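Local coordinates for protein FG41 Malonate Semialdehyde Decarboxylase (Coryneform bacterium, PDB 3MJZ) that belongs, as a member of the MIF clan, to the tautomerase enzymes, small alpha/beta proteins, and assembles from three copies of one chain, at residues P1-D6 with V66-F71. Numbering follows the deposited sequence.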
loop_
_atom_site.group_PDB
_atom_site.type_symbol
_atom_site.label_atom_id
_atom_site.label_comp_id
_atom_site.label_asym_id
_atom_site.label_seq_id
_atom_site.Cartn_x
_atom_site.Cartn_y
_atom_site.Cartn_z
ATOM N N PRO A 1 7.746 7.805 8.991
ATOM C CA PRO A 1 6.712 7.225 8.154
ATOM C C PRO A 1 7.257 6.595 6.880
ATOM O O PRO A 1 8.416 6.832 6.521
ATOM C CB PRO A 1 5.819 8.418 7.829
ATOM C CG PRO A 1 6.680 9.594 7.929
ATOM C CD PRO A 1 7.826 9.265 8.827
ATOM N N LEU A 2 6.430 5.776 6.231
ATOM C CA LEU A 2 6.732 5.224 4.926
ATOM C C LEU A 2 5.791 5.909 3.961
ATOM O O LEU A 2 4.578 5.968 4.196
ATOM C CB LEU A 2 6.541 3.693 4.887
ATOM C CG LEU A 2 6.728 2.980 3.521
ATOM C CD1 LEU A 2 8.098 3.164 2.895
ATOM C CD2 LEU A 2 6.394 1.510 3.614
ATOM N N ILE A 3 6.363 6.439 2.879
ATOM C CA ILE A 3 5.608 7.202 1.870
ATOM C C ILE A 3 5.716 6.497 0.537
ATOM O O ILE A 3 6.803 6.221 0.042
ATOM C CB ILE A 3 6.027 8.701 1.799
ATOM C CG1 ILE A 3 5.745 9.387 3.127
ATOM C CG2 ILE A 3 5.274 9.464 0.745
ATOM C CD1 ILE A 3 6.931 9.437 3.955
ATOM N N ARG A 4 4.559 6.143 0.007
ATOM C CA ARG A 4 4.444 5.572 -1.311
ATOM C C ARG A 4 4.017 6.710 -2.195
ATOM O O ARG A 4 2.868 7.206 -2.086
ATOM C CB ARG A 4 3.388 4.438 -1.328
ATOM C CG ARG A 4 3.798 3.199 -0.556
ATOM C CD ARG A 4 2.918 1.977 -0.819
ATOM N NE ARG A 4 3.428 0.890 0.010
ATOM C CZ ARG A 4 4.312 -0.017 -0.396
ATOM N NH1 ARG A 4 4.758 -0.017 -1.648
ATOM N NH2 ARG A 4 4.734 -0.943 0.447
ATOM N N ILE A 5 4.948 7.157 -3.036
ATOM C CA ILE A 5 4.635 8.196 -4.039
ATOM C C ILE A 5 4.401 7.555 -5.391
ATOM O O ILE A 5 5.335 7.040 -6.024
ATOM C CB ILE A 5 5.709 9.305 -4.151
ATOM C CG1 ILE A 5 5.932 9.976 -2.788
ATOM C CG2 ILE A 5 5.292 10.353 -5.161
ATOM C CD1 ILE A 5 7.262 9.846 -2.274
ATOM N N ASP A 6 3.149 7.580 -5.821
ATOM C CA ASP A 6 2.801 7.043 -7.123
ATOM C C ASP A 6 2.550 8.168 -8.132
ATOM O O ASP A 6 1.605 8.947 -8.007
ATOM C CB ASP A 6 1.628 6.065 -7.007
ATOM C CG ASP A 6 2.047 4.730 -6.409
ATOM O OD1 ASP A 6 2.417 3.839 -7.200
ATOM O OD2 ASP A 6 1.991 4.568 -5.151
ATOM N N VAL A 66 -0.158 12.917 -9.086
ATOM C CA VAL A 66 0.805 12.506 -8.045
ATOM C C VAL A 66 0.024 12.109 -6.795
ATOM O O VAL A 66 -0.505 12.969 -6.092
ATOM C CB VAL A 66 1.797 13.636 -7.679
ATOM C CG1 VAL A 66 2.798 13.178 -6.617
ATOM C CG2 VAL A 66 2.551 14.133 -8.913
ATOM N N ILE A 67 -0.066 10.805 -6.540
ATOM C CA ILE A 67 -0.750 10.279 -5.367
ATOM C C ILE A 67 0.290 9.930 -4.298
ATOM O O ILE A 67 1.171 9.110 -4.536
ATOM C CB ILE A 67 -1.640 9.057 -5.745
ATOM C CG1 ILE A 67 -2.779 9.509 -6.676
ATOM C CG2 ILE A 67 -2.228 8.380 -4.506
ATOM C CD1 ILE A 67 -3.248 8.462 -7.646
ATOM N N ILE A 68 0.181 10.590 -3.143
ATOM C CA ILE A 68 1.057 10.383 -1.958
ATOM C C ILE A 68 0.247 9.689 -0.850
ATOM O O ILE A 68 -0.746 10.217 -0.383
ATOM C CB ILE A 68 1.589 11.739 -1.340
ATOM C CG1 ILE A 68 1.811 12.833 -2.397
ATOM C CG2 ILE A 68 2.827 11.518 -0.512
ATOM C CD1 ILE A 68 2.803 12.467 -3.409
ATOM N N HIS A 69 0.704 8.511 -0.452
ATOM C CA HIS A 69 0.060 7.658 0.537
ATOM C C HIS A 69 1.021 7.596 1.742
ATOM O O HIS A 69 2.130 7.050 1.671
ATOM C CB HIS A 69 -0.154 6.282 -0.089
ATOM C CG HIS A 69 -1.207 5.443 0.572
ATOM N ND1 HIS A 69 -1.680 5.678 1.848
ATOM C CD2 HIS A 69 -1.824 4.318 0.147
ATOM C CE1 HIS A 69 -2.574 4.762 2.161
ATOM N NE2 HIS A 69 -2.666 3.915 1.151
ATOM N N VAL A 70 0.604 8.218 2.833
ATOM C CA VAL A 70 1.443 8.361 4.010
ATOM C C VAL A 70 1.063 7.289 5.032
ATOM O O VAL A 70 -0.110 7.158 5.426
ATOM C CB VAL A 70 1.314 9.781 4.595
ATOM C CG1 VAL A 70 2.206 9.939 5.796
ATOM C CG2 VAL A 70 1.668 10.813 3.523
ATOM N N PHE A 71 2.051 6.477 5.395
ATOM C CA PHE A 71 1.884 5.457 6.426
ATOM C C PHE A 71 2.637 5.925 7.654
ATOM O O PHE A 71 3.853 5.944 7.661
ATOM C CB PHE A 71 2.397 4.090 5.960
ATOM C CG PHE A 71 1.595 3.495 4.848
ATOM C CD1 PHE A 71 1.896 3.788 3.524
ATOM C CD2 PHE A 71 0.548 2.630 5.114
ATOM C CE1 PHE A 71 1.163 3.240 2.486
ATOM C CE2 PHE A 71 -0.190 2.074 4.075
ATOM C CZ PHE A 71 0.120 2.382 2.758
#
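Arg4 and His69 form the middle hydrogen-bonded pair between strands 2-8 and 66-73, the two inner, antiparallel strands of this tautomerase-family chain's four-stranded mixed sheet, an example of how one strand pair can serve two different surroundings. Arg4 N gives its hydrogen to His69 O at 3.1 Å, His69 N returns one to Arg4 O, and matching pairs of bonds join Leu2 to Phe71 and Asp6 to Ile67. The Arg4 side chain starts with CB 4.2 Å from His69 CB. Its CG stands anti to the carbonyl carbon (chi1 -69°), and the extended chain then crosses Phe71: Arg4 CD comes nearest to Phe71 CE1 at 3.9 Å, with CG and NE slightly farther. Guanidinium and phenyl planes are perpendicular, CE1 meeting the guanidinium at its edge. NE is buried without a polar partner, whereas NH1 forms a salt bridge with Asp6 OD2 of the second subunit. Phe71 CZ lies over the His69 ring. On the opposite face Ile68 CG2 touches Ile3 CG2 at 3.4 Å and Ile68 CD1 lies 3.7 Å from Ile5 CG2. This apolar face packs on helix 13-30 through Ile3 and Ile68, while the Arg4 face meets the trimer's other subunits; strands 39-45 and 102-109 flank the pair, each parallel to its neighbour.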